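Local coordinates for protein pectate lyase II (Xanthomonas campestris pv. campestris, PDB 2QY1) that probably cleaves pectate by beta-elimination, as a secreted enzyme of polysaccharide lyase family 1 that takes part in breaking down plant polysaccharides, at residues 18-23 and 41-46; 87-92 and 117-122; 222-227 and 245-250; 233-238 and 258-263. The protein carries 2 engineered substitutions. All coordinates share one frame; numbering follows the deposited sequence.

Contact 1: residues 18-23 and 41-46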
# COMPACT_ATOMS: atom_id res chain seq x y z
N VAL A 18 22.92 -6.36 7.19
CA VAL A 18 23.42 -7.49 6.42
C VAL A 18 23.20 -7.14 4.95
O VAL A 18 22.06 -6.95 4.52
CB VAL A 18 22.66 -8.80 6.79
CG1 VAL A 18 23.16 -9.98 5.96
CG2 VAL A 18 22.79 -9.09 8.28
N ASN A 19 24.29 -7.01 4.20
CA ASN A 19 24.20 -6.72 2.77
C ASN A 19 23.69 -7.93 2.01
O ASN A 19 24.25 -9.02 2.11
CB ASN A 19 25.55 -6.26 2.21
CG ASN A 19 26.06 -4.99 2.87
OD1 ASN A 19 25.29 -4.19 3.38
ND2 ASN A 19 27.38 -4.81 2.85
N VAL A 20 22.61 -7.73 1.26
CA VAL A 20 22.04 -8.79 0.42
C VAL A 20 21.88 -8.27 -1.01
O VAL A 20 21.16 -7.31 -1.25
CB VAL A 20 20.70 -9.36 1.00
CG1 VAL A 20 20.96 -10.06 2.33
CG2 VAL A 20 19.64 -8.27 1.16
N ALA A 21 22.57 -8.91 -1.95
CA ALA A 21 22.59 -8.44 -3.33
C ALA A 21 21.47 -9.03 -4.18
O ALA A 21 21.20 -8.54 -5.28
CB ALA A 21 23.94 -8.74 -3.97
N THR A 22 20.83 -10.08 -3.67
CA THR A 22 19.82 -10.80 -4.44
C THR A 22 18.61 -11.20 -3.62
O THR A 22 18.64 -11.24 -2.38
CB THR A 22 20.39 -12.11 -5.06
OG1 THR A 22 20.77 -13.01 -4.01
CG2 THR A 22 21.58 -11.84 -5.98
N PHE A 23 17.54 -11.48 -4.35
CA PHE A 23 16.34 -12.16 -3.88
C PHE A 23 16.67 -13.35 -2.95
O PHE A 23 16.17 -13.43 -1.83
CB PHE A 23 15.55 -12.59 -5.13
CG PHE A 23 14.47 -13.59 -4.89
CD1 PHE A 23 13.40 -13.30 -4.05
CD2 PHE A 23 14.49 -14.82 -5.55
CE1 PHE A 23 12.39 -14.23 -3.84
CE2 PHE A 23 13.49 -15.75 -5.35
CZ PHE A 23 12.43 -15.46 -4.49
N LEU A 41 18.37 -5.66 6.84
CA LEU A 41 18.83 -6.10 5.53
C LEU A 41 19.01 -4.93 4.58
O LEU A 41 18.06 -4.18 4.31
CB LEU A 41 17.86 -7.13 4.94
CG LEU A 41 17.57 -8.37 5.79
CD1 LEU A 41 16.40 -9.17 5.22
CD2 LEU A 41 18.80 -9.26 5.93
N ASN A 42 20.24 -4.77 4.10
CA ASN A 42 20.57 -3.75 3.12
C ASN A 42 20.57 -4.36 1.73
O ASN A 42 21.51 -5.06 1.34
CB ASN A 42 21.93 -3.12 3.46
CG ASN A 42 22.42 -2.14 2.39
OD1 ASN A 42 23.57 -2.21 1.96
ND2 ASN A 42 21.56 -1.22 1.98
N TYR A 43 19.49 -4.12 0.98
CA TYR A 43 19.37 -4.66 -0.38
C TYR A 43 20.11 -3.80 -1.40
O TYR A 43 19.78 -2.62 -1.59
CB TYR A 43 17.90 -4.83 -0.79
CG TYR A 43 17.75 -5.24 -2.24
CD1 TYR A 43 18.18 -6.50 -2.67
CD2 TYR A 43 17.21 -4.36 -3.18
CE1 TYR A 43 18.07 -6.88 -4.01
CE2 TYR A 43 17.09 -4.74 -4.52
CZ TYR A 43 17.52 -6.00 -4.93
OH TYR A 43 17.41 -6.37 -6.25
N THR A 44 21.08 -4.40 -2.07
CA THR A 44 22.00 -3.69 -2.97
C THR A 44 21.81 -4.04 -4.45
O THR A 44 22.45 -3.43 -5.31
CB THR A 44 23.47 -3.96 -2.59
OG1 THR A 44 23.75 -5.36 -2.76
CG2 THR A 44 23.75 -3.57 -1.15
N GLY A 45 20.96 -5.02 -4.73
CA GLY A 45 20.72 -5.46 -6.10
C GLY A 45 20.15 -4.35 -6.97
O GLY A 45 19.39 -3.51 -6.49
N LYS A 46 20.55 -4.34 -8.24
CA LYS A 46 20.12 -3.31 -9.18
C LYS A 46 19.53 -3.96 -10.42
O LYS A 46 20.19 -4.06 -11.46
CB LYS A 46 21.29 -2.40 -9.58
CG LYS A 46 21.98 -1.70 -8.42
CD LYS A 46 23.28 -1.05 -8.86
CE LYS A 46 23.04 0.20 -9.71
NZ LYS A 46 22.49 1.33 -8.89
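The Tyr43 ring turns an edge to the backbone of Thr22, its CE1 4.2 Å from Thr22 N, while Gly45 N sits 3.5 Å above the centre of one ring face. Phe86 meets the same ring edge-to-face, and Ala83 O takes a hydrogen bond from Tyr43 OH. The contact joins the two parallel strands of a strand-helix-strand unit at the N-terminal end of the pectate lyase beta-helix, with helix 23-32 linking them. Asn42 is bonded through both its N and its O: N donates to Val18 O at 2.9 Å, and O accepts from Val20 N almost straight (174°). Thr44 N then bonds to Val20 O. On the face carrying Val18, Val20, Leu41 and Tyr43, the CD2 branch of Leu41 comes within 4.0 Å of Val18 CB, and helix 23-32 packs against Leu41 and Tyr43. Asn19 and Asn42 occupy the other face, lying side by side with their amide planes steeply inclined. Tyr43 carries its CG anti to the backbone N (chi1 174°), which lays the CD1-CE1 side of the ring beside the carbonyls of Val20 and Ala21. Past the strand end, Gly45 CA lies 3.2 Å from Ala21 O.

Contact 2: residues 87-92 and 117-122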
# COMPACT_ATOMS: atom_id res chain seq x y z
N GLY A 87 8.82 -9.39 -5.12
CA GLY A 87 7.94 -8.81 -4.10
C GLY A 87 8.30 -9.26 -2.70
O GLY A 87 9.20 -10.09 -2.51
N ILE A 88 7.60 -8.71 -1.71
CA ILE A 88 7.84 -9.02 -0.30
C ILE A 88 6.52 -9.37 0.37
O ILE A 88 5.49 -8.72 0.14
CB ILE A 88 8.51 -7.84 0.45
CG1 ILE A 88 9.87 -7.50 -0.17
CG2 ILE A 88 8.69 -8.18 1.94
CD1 ILE A 88 10.39 -6.12 0.21
N ARG A 89 6.56 -10.40 1.21
CA ARG A 89 5.38 -10.86 1.92
C ARG A 89 5.68 -10.96 3.42
O ARG A 89 6.67 -11.57 3.82
CB ARG A 89 5.00 -12.22 1.37
CG ARG A 89 3.59 -12.64 1.60
CD ARG A 89 3.41 -14.01 0.97
NE ARG A 89 2.18 -14.65 1.40
CZ ARG A 89 1.99 -15.96 1.44
NH1 ARG A 89 0.82 -16.44 1.84
NH2 ARG A 89 2.96 -16.79 1.08
N VAL A 90 4.82 -10.37 4.24
CA VAL A 90 4.91 -10.50 5.70
C VAL A 90 3.68 -11.24 6.19
O VAL A 90 2.55 -10.79 6.00
CB VAL A 90 5.06 -9.14 6.41
CG1 VAL A 90 5.21 -9.33 7.91
CG2 VAL A 90 6.26 -8.37 5.86
N VAL A 91 3.89 -12.40 6.82
CA VAL A 91 2.77 -13.29 7.10
C VAL A 91 2.80 -13.93 8.50
O VAL A 91 3.86 -14.27 9.04
CB VAL A 91 2.59 -14.33 5.93
CG1 VAL A 91 3.86 -15.11 5.68
CG2 VAL A 91 1.41 -15.27 6.16
N GLY A 92 1.61 -14.06 9.10
CA GLY A 92 1.43 -14.75 10.36
C GLY A 92 1.84 -13.94 11.58
O GLY A 92 1.66 -12.72 11.61
N SER A 117 2.93 -7.37 0.46
CA SER A 117 1.74 -8.02 0.98
C SER A 117 1.89 -8.36 2.45
O SER A 117 2.86 -8.99 2.86
CB SER A 117 1.42 -9.29 0.18
OG SER A 117 0.33 -9.99 0.76
N LEU A 118 0.90 -7.93 3.24
CA LEU A 118 0.84 -8.23 4.66
C LEU A 118 -0.38 -9.11 4.91
O LEU A 118 -1.48 -8.76 4.49
CB LEU A 118 0.74 -6.93 5.47
CG LEU A 118 1.62 -5.75 5.07
CD1 LEU A 118 1.29 -4.51 5.90
CD2 LEU A 118 3.11 -6.09 5.17
N GLU A 119 -0.19 -10.24 5.57
CA GLU A 119 -1.31 -11.17 5.73
C GLU A 119 -1.35 -11.93 7.05
O GLU A 119 -0.38 -12.58 7.45
CB GLU A 119 -1.40 -12.15 4.55
CG GLU A 119 -0.08 -12.46 3.87
CD GLU A 119 -0.26 -13.13 2.53
OE1 GLU A 119 -0.98 -14.15 2.46
OE2 GLU A 119 0.34 -12.64 1.54
N GLY A 120 -2.51 -11.85 7.71
CA GLY A 120 -2.79 -12.70 8.85
C GLY A 120 -3.12 -14.10 8.39
O GLY A 120 -3.53 -14.31 7.24
N ASN A 121 -2.90 -15.07 9.27
CA ASN A 121 -3.34 -16.45 9.05
C ASN A 121 -3.70 -17.10 10.39
O ASN A 121 -3.82 -16.40 11.40
CB ASN A 121 -2.31 -17.27 8.24
CG ASN A 121 -0.93 -17.34 8.91
OD1 ASN A 121 0.07 -17.58 8.23
ND2 ASN A 121 -0.88 -17.14 10.21
N SER A 122 -3.86 -18.42 10.40
CA SER A 122 -4.25 -19.13 11.62
C SER A 122 -3.20 -19.03 12.74
O SER A 122 -3.53 -19.25 13.91
CB SER A 122 -4.57 -20.60 11.31
OG SER A 122 -3.46 -21.25 10.71
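Arg89 grips Glu119 side-on with two nitrogens: NE bonds to OE2 at 2.7 Å and NH1 to OE1 at 3.0 Å, forming a salt bridge across neighbouring parallel strands of the beta-helix. The arginine runs extended from CG to NE, which carries NE along the sheet past its register partner Ser117 to Glu119, two residues further on and the next side chain on that face. Glu119 comes to meet it by an unusual route. Its chi1 of 29° lies midway between staggered and eclipsed, and the rest of the chain is extended. Both oxygens lie close to the guanidinium plane, yet that group approaches from above the carboxylate, the two planes being 63° apart. From the opposite carboxylate face Ser117 OG donates to OE2 at 2.8 Å. Val91 lies next along this face, its CB 3.9 Å from Glu119 CG. On the reverse face Val90 and Leu118 point the same way, and the CD2 branch of Leu118 touches Val90 CB at 3.8 Å; Val97 and Ile99 of another strand and Met157 continue this apolar packing. Four backbone hydrogen bonds, from Ser117 N to Ile88 O through to Gly92 N to Glu119 O, zip the strands together. Beyond the strand end the side chain of Asn121 lies against Gly92, which has positive phi. With OE2 taking bonds from a cationic NE and from a hydroxyl, Glu119 is probably kept ionised, its charge balanced by Arg89 within a largely buried interface.

Contact 3: residues 222-227 and 245-250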
# COMPACT_ATOMS: atom_id res chain seq x y z
N TYR A 222 -1.45 12.45 -2.61
CA TYR A 222 -1.68 13.10 -3.89
C TYR A 222 -2.17 12.08 -4.91
O TYR A 222 -1.52 11.06 -5.15
CB TYR A 222 -0.40 13.81 -4.37
CG TYR A 222 -0.43 14.31 -5.80
CD1 TYR A 222 -1.41 15.22 -6.23
CD2 TYR A 222 0.53 13.89 -6.73
CE1 TYR A 222 -1.44 15.67 -7.54
CE2 TYR A 222 0.51 14.35 -8.05
CZ TYR A 222 -0.47 15.24 -8.44
OH TYR A 222 -0.50 15.70 -9.74
N PHE A 223 -3.34 12.36 -5.49
CA PHE A 223 -3.96 11.51 -6.50
C PHE A 223 -3.96 12.25 -7.83
O PHE A 223 -4.36 13.41 -7.90
CB PHE A 223 -5.42 11.19 -6.13
CG PHE A 223 -5.59 10.47 -4.81
CD1 PHE A 223 -5.98 9.13 -4.79
CD2 PHE A 223 -5.39 11.13 -3.60
CE1 PHE A 223 -6.15 8.46 -3.58
CE2 PHE A 223 -5.57 10.47 -2.39
CZ PHE A 223 -5.94 9.13 -2.37
N ASN A 224 -3.51 11.57 -8.88
CA ASN A 224 -3.54 12.13 -10.23
C ASN A 224 -3.65 11.02 -11.26
O ASN A 224 -2.89 10.06 -11.23
CB ASN A 224 -2.29 12.98 -10.50
CG ASN A 224 -2.36 13.72 -11.83
OD1 ASN A 224 -1.38 13.75 -12.58
ND2 ASN A 224 -3.51 14.31 -12.13
N ASN A 225 -4.61 11.18 -12.18
CA ASN A 225 -4.88 10.18 -13.21
C ASN A 225 -5.23 8.81 -12.63
O ASN A 225 -4.56 7.81 -12.87
CB ASN A 225 -3.75 10.13 -14.25
CG ASN A 225 -3.66 11.41 -15.07
OD1 ASN A 225 -2.59 12.02 -15.18
ND2 ASN A 225 -4.78 11.82 -15.64
N VAL A 226 -6.29 8.80 -11.82
CA VAL A 226 -6.86 7.59 -11.25
C VAL A 226 -8.17 7.36 -12.00
O VAL A 226 -9.11 8.15 -11.87
CB VAL A 226 -7.10 7.74 -9.73
CG1 VAL A 226 -7.57 6.43 -9.12
CG2 VAL A 226 -5.83 8.24 -9.03
N THR A 227 -8.21 6.30 -12.79
CA THR A 227 -9.17 6.22 -13.90
C THR A 227 -10.46 5.43 -13.66
O THR A 227 -11.43 5.60 -14.40
CB THR A 227 -8.48 5.71 -15.20
OG1 THR A 227 -7.81 4.47 -14.93
CG2 THR A 227 -7.47 6.74 -15.70
N TYR A 245 -4.87 15.78 -1.86
CA TYR A 245 -4.90 16.57 -3.08
C TYR A 245 -5.41 15.68 -4.21
O TYR A 245 -4.72 14.75 -4.62
CB TYR A 245 -3.49 17.09 -3.40
CG TYR A 245 -3.41 18.21 -4.42
CD1 TYR A 245 -3.05 19.50 -4.04
CD2 TYR A 245 -3.64 17.96 -5.78
CE1 TYR A 245 -2.95 20.53 -4.98
CE2 TYR A 245 -3.55 18.98 -6.72
CZ TYR A 245 -3.20 20.26 -6.31
OH TYR A 245 -3.11 21.27 -7.24
N PHE A 246 -6.63 15.95 -4.67
CA PHE A 246 -7.26 15.16 -5.74
C PHE A 246 -7.30 15.95 -7.05
O PHE A 246 -7.72 17.11 -7.07
CB PHE A 246 -8.70 14.79 -5.36
CG PHE A 246 -8.83 13.92 -4.14
CD1 PHE A 246 -9.12 14.48 -2.90
CD2 PHE A 246 -8.69 12.54 -4.24
CE1 PHE A 246 -9.26 13.68 -1.77
CE2 PHE A 246 -8.82 11.73 -3.11
CZ PHE A 246 -9.10 12.30 -1.87
N GLU A 247 -6.88 15.31 -8.14
CA GLU A 247 -7.09 15.85 -9.49
C GLU A 247 -7.06 14.73 -10.53
O GLU A 247 -6.44 13.69 -10.30
CB GLU A 247 -6.08 16.95 -9.84
CG GLU A 247 -4.61 16.51 -9.85
CD GLU A 247 -3.67 17.62 -10.26
OE1 GLU A 247 -4.15 18.70 -10.68
OE2 GLU A 247 -2.44 17.42 -10.18
N ASN A 248 -7.74 14.95 -11.65
CA ASN A 248 -7.84 13.96 -12.73
C ASN A 248 -8.15 12.56 -12.18
O ASN A 248 -7.39 11.61 -12.38
CB ASN A 248 -6.57 13.96 -13.59
CG ASN A 248 -6.24 15.33 -14.15
OD1 ASN A 248 -5.14 15.85 -13.93
ND2 ASN A 248 -7.19 15.93 -14.85
N ILE A 249 -9.27 12.46 -11.46
CA ILE A 249 -9.62 11.23 -10.75
C ILE A 249 -11.11 10.94 -10.90
O ILE A 249 -11.95 11.83 -10.75
CB ILE A 249 -9.18 11.27 -9.25
CG1 ILE A 249 -9.64 10.01 -8.49
CG2 ILE A 249 -9.66 12.55 -8.55
CD1 ILE A 249 -8.86 9.72 -7.21
N LYS A 250 -11.43 9.69 -11.23
CA LYS A 250 -12.81 9.22 -11.30
C LYS A 250 -13.16 8.54 -9.98
O LYS A 250 -12.36 7.79 -9.44
CB LYS A 250 -13.00 8.26 -12.47
CG LYS A 250 -14.45 7.87 -12.72
CD LYS A 250 -14.60 7.05 -13.99
CE LYS A 250 -16.06 6.73 -14.26
NZ LYS A 250 -16.26 6.22 -15.64
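Glu247 OE2 is gripped by two groups: Tyr222 OH donates to it at 2.6 Å, and Lys315 of helix 314-321 forms a salt bridge with it. The tyrosine uses the anti lone pair, on the side away from the other oxygen, and OE2 lies in the plane of its ring at the edge. Glu247 gets there by placing CG between its backbone N and carbonyl carbon (chi1 62°), the rest of its chain being extended. The two strands belong to successive coils of the parallel beta-helix, in register, so that Tyr222 lies beside Tyr245 and Phe223 beside Phe246. Tyr222 CD1 comes within 3.6 Å of Tyr245 CD2. On the opposite face Phe223 and Phe246 form an offset stack, centroids 4.6 Å apart, with Phe246 CE2 over one face of the Phe223 ring, toward its rim. Val226 CB rests 3.6 Å from Ile249 CG1 further along. Between the phenylalanine pair and the Val226-Ile249 pair the chain turns a corner, where Asn225 and Asn248 both have positive phi, and their amides point the same way with planes only 10° apart, consistent with the asparagine ladder of pectate lyases. Val226 N bonds to Asn248 O beyond it, and Lys250 N to Val226 O at 2.9 Å. The short phenol bond and the lysine would together be expected to stabilise a charged Glu247 carboxylate, fastening helix 314-321 to both coils.

Contact 4: residues 233-238 and 258-263. With PO4 (phosphate ion), chain C.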
# COMPACT_ATOMS: atom_id res chain seq x y z
N VAL A 233 -14.34 2.67 0.26
CA VAL A 233 -14.57 2.21 1.63
C VAL A 233 -15.80 1.31 1.67
O VAL A 233 -16.88 1.70 1.23
CB VAL A 233 -14.74 3.40 2.61
CG1 VAL A 233 -14.66 2.91 4.04
CG2 VAL A 233 -13.67 4.45 2.37
N ARG A 234 -15.64 0.11 2.23
CA ARG A 234 -16.65 -0.94 2.13
C ARG A 234 -16.79 -1.74 3.42
O ARG A 234 -15.94 -1.65 4.31
CB ARG A 234 -16.29 -1.89 0.97
CG ARG A 234 -16.41 -1.26 -0.42
CD ARG A 234 -15.39 -1.83 -1.39
NE ARG A 234 -15.75 -3.17 -1.85
CZ ARG A 234 -15.31 -3.73 -2.97
NH1 ARG A 234 -14.49 -3.07 -3.78
NH2 ARG A 234 -15.70 -4.96 -3.30
N MET A 235 -17.87 -2.51 3.51
CA MET A 235 -18.12 -3.44 4.62
C MET A 235 -18.06 -2.81 6.02
O MET A 235 -17.46 -3.37 6.94
CB MET A 235 -17.17 -4.65 4.55
CG MET A 235 -17.38 -5.56 3.34
SD MET A 235 -19.09 -6.08 3.07
CE MET A 235 -19.47 -6.93 4.61
N GLY A 236 -18.69 -1.64 6.17
CA GLY A 236 -18.75 -0.97 7.46
C GLY A 236 -17.47 -0.28 7.90
O GLY A 236 -17.41 0.30 8.99
N GLY A 237 -16.44 -0.34 7.05
CA GLY A 237 -15.19 0.39 7.30
C GLY A 237 -15.44 1.89 7.37
O GLY A 237 -16.37 2.40 6.75
N ILE A 238 -14.63 2.58 8.17
CA ILE A 238 -14.70 4.04 8.23
C ILE A 238 -13.32 4.62 7.93
O ILE A 238 -12.31 4.14 8.45
CB ILE A 238 -15.22 4.54 9.61
CG1 ILE A 238 -16.62 3.96 9.90
CG2 ILE A 238 -15.26 6.07 9.65
CD1 ILE A 238 -17.12 4.17 11.33
N SER A 258 -19.43 -4.06 -2.63
CA SER A 258 -19.58 -4.92 -1.46
C SER A 258 -21.05 -5.07 -1.07
O SER A 258 -21.89 -4.26 -1.47
CB SER A 258 -18.77 -4.40 -0.27
OG SER A 258 -17.42 -4.83 -0.35
N SER A 259 -21.35 -6.11 -0.29
CA SER A 259 -22.71 -6.35 0.20
C SER A 259 -23.20 -5.23 1.12
O SER A 259 -24.40 -4.99 1.21
CB SER A 259 -22.77 -7.70 0.93
OG SER A 259 -21.82 -7.76 1.98
N GLU A 260 -22.26 -4.56 1.79
CA GLU A 260 -22.57 -3.44 2.68
C GLU A 260 -21.60 -2.29 2.46
O GLU A 260 -20.41 -2.51 2.21
CB GLU A 260 -22.54 -3.89 4.14
CG GLU A 260 -23.73 -4.75 4.55
CD GLU A 260 -23.50 -5.47 5.86
OE1 GLU A 260 -22.39 -6.01 6.08
OE2 GLU A 260 -24.45 -5.52 6.68
N ILE A 261 -22.10 -1.06 2.56
CA ILE A 261 -21.29 0.12 2.28
C ILE A 261 -20.31 0.47 3.42
O ILE A 261 -20.44 -0.01 4.54
CB ILE A 261 -22.15 1.37 1.91
CG1 ILE A 261 -23.00 1.84 3.10
CG2 ILE A 261 -23.00 1.10 0.66
CD1 ILE A 261 -23.40 3.30 3.02
N GLY A 262 -19.32 1.31 3.09
CA GLY A 262 -18.41 1.89 4.07
C GLY A 262 -18.64 3.39 4.15
O GLY A 262 -19.37 3.96 3.34
N TYR A 263 -18.00 4.03 5.13
CA TYR A 263 -18.29 5.43 5.46
C TYR A 263 -17.02 6.28 5.52
O TYR A 263 -15.91 5.75 5.61
CB TYR A 263 -19.06 5.51 6.78
CG TYR A 263 -20.28 4.61 6.82
CD1 TYR A 263 -21.52 5.06 6.37
CD2 TYR A 263 -20.18 3.30 7.29
CE1 TYR A 263 -22.64 4.23 6.40
CE2 TYR A 263 -21.30 2.46 7.32
CZ TYR A 263 -22.52 2.93 6.87
OH TYR A 263 -23.62 2.11 6.90
P PO4 C . -14.39 -5.16 -6.89
O1 PO4 C . -14.00 -3.78 -6.44
O2 PO4 C . -13.23 -5.82 -7.60
O3 PO4 C . -15.56 -5.06 -7.85
O4 PO4 C . -14.79 -6.00 -5.70
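Backbone hydrogen bonds between Met235 and Glu260, Gly236 and Ile261, and Tyr263 and Gly237 set the frame. They splice a type I' turn, Arg234 to Gly237, to the loop entering the next coil of the beta-helix. Met235 N reaches Glu260 O and Gly236 N reaches Ile261 O, each at 2.9 Å and from above the carbonyl plane, whereas Tyr263 N meets Gly237 O at 2.8 Å, restarting parallel pairing. The polar side-chain bonds centre on Arg234. Its NE donates to Ser258 OG at 2.8 Å, nearly straight (174°) and within the guanidinium plane; Ser258 OG is also bonded to Asp184. The two terminal nitrogens hold a phosphate ion, NH1 to O1 and NH2 to O4, both at 2.8 Å. Van der Waals contacts complete the interface. Met235, bent at chi2 (-50°) and chi3, curls back so that SD lies 3.4 Å from Ser259 OG and CE approaches Glu260 OE1, while Ile238 CG1 packs on Tyr263 CB. Gly262 lets the backbones approach to 3.9 Å between CA atoms of Arg234 and Gly262. The bond from NE to Ser258 probably helps to orient the Arg234 guanidinium, whose other two nitrogens hold an anion, here a phosphate probably from the crystallisation liquor.

How the contacts relate
Following the chain from the N terminus, contact 1 comes first, pairing strands 18-20 and 39-43 and closing the loop that contains helix 23-32. Contact 2 follows in series, joining strands 87-91 and 116-119 of a separate four-stranded parallel sheet and closing the loop that holds strand 97-105. Contacts 3 and 4 come later and cross: contact 3 closes the loop holding strands 231-234 and 238-242, contact 4 the one holding 238-242 and 245-255. This alternation follows from the winding of the coils, since strand 245-255 neighbours both 215-226 and 231-234. Each contact is local, joining neighbouring elements; contacts 1 and 3 lie on opposite sides of the chain's centre, about 34 Å apart between centres.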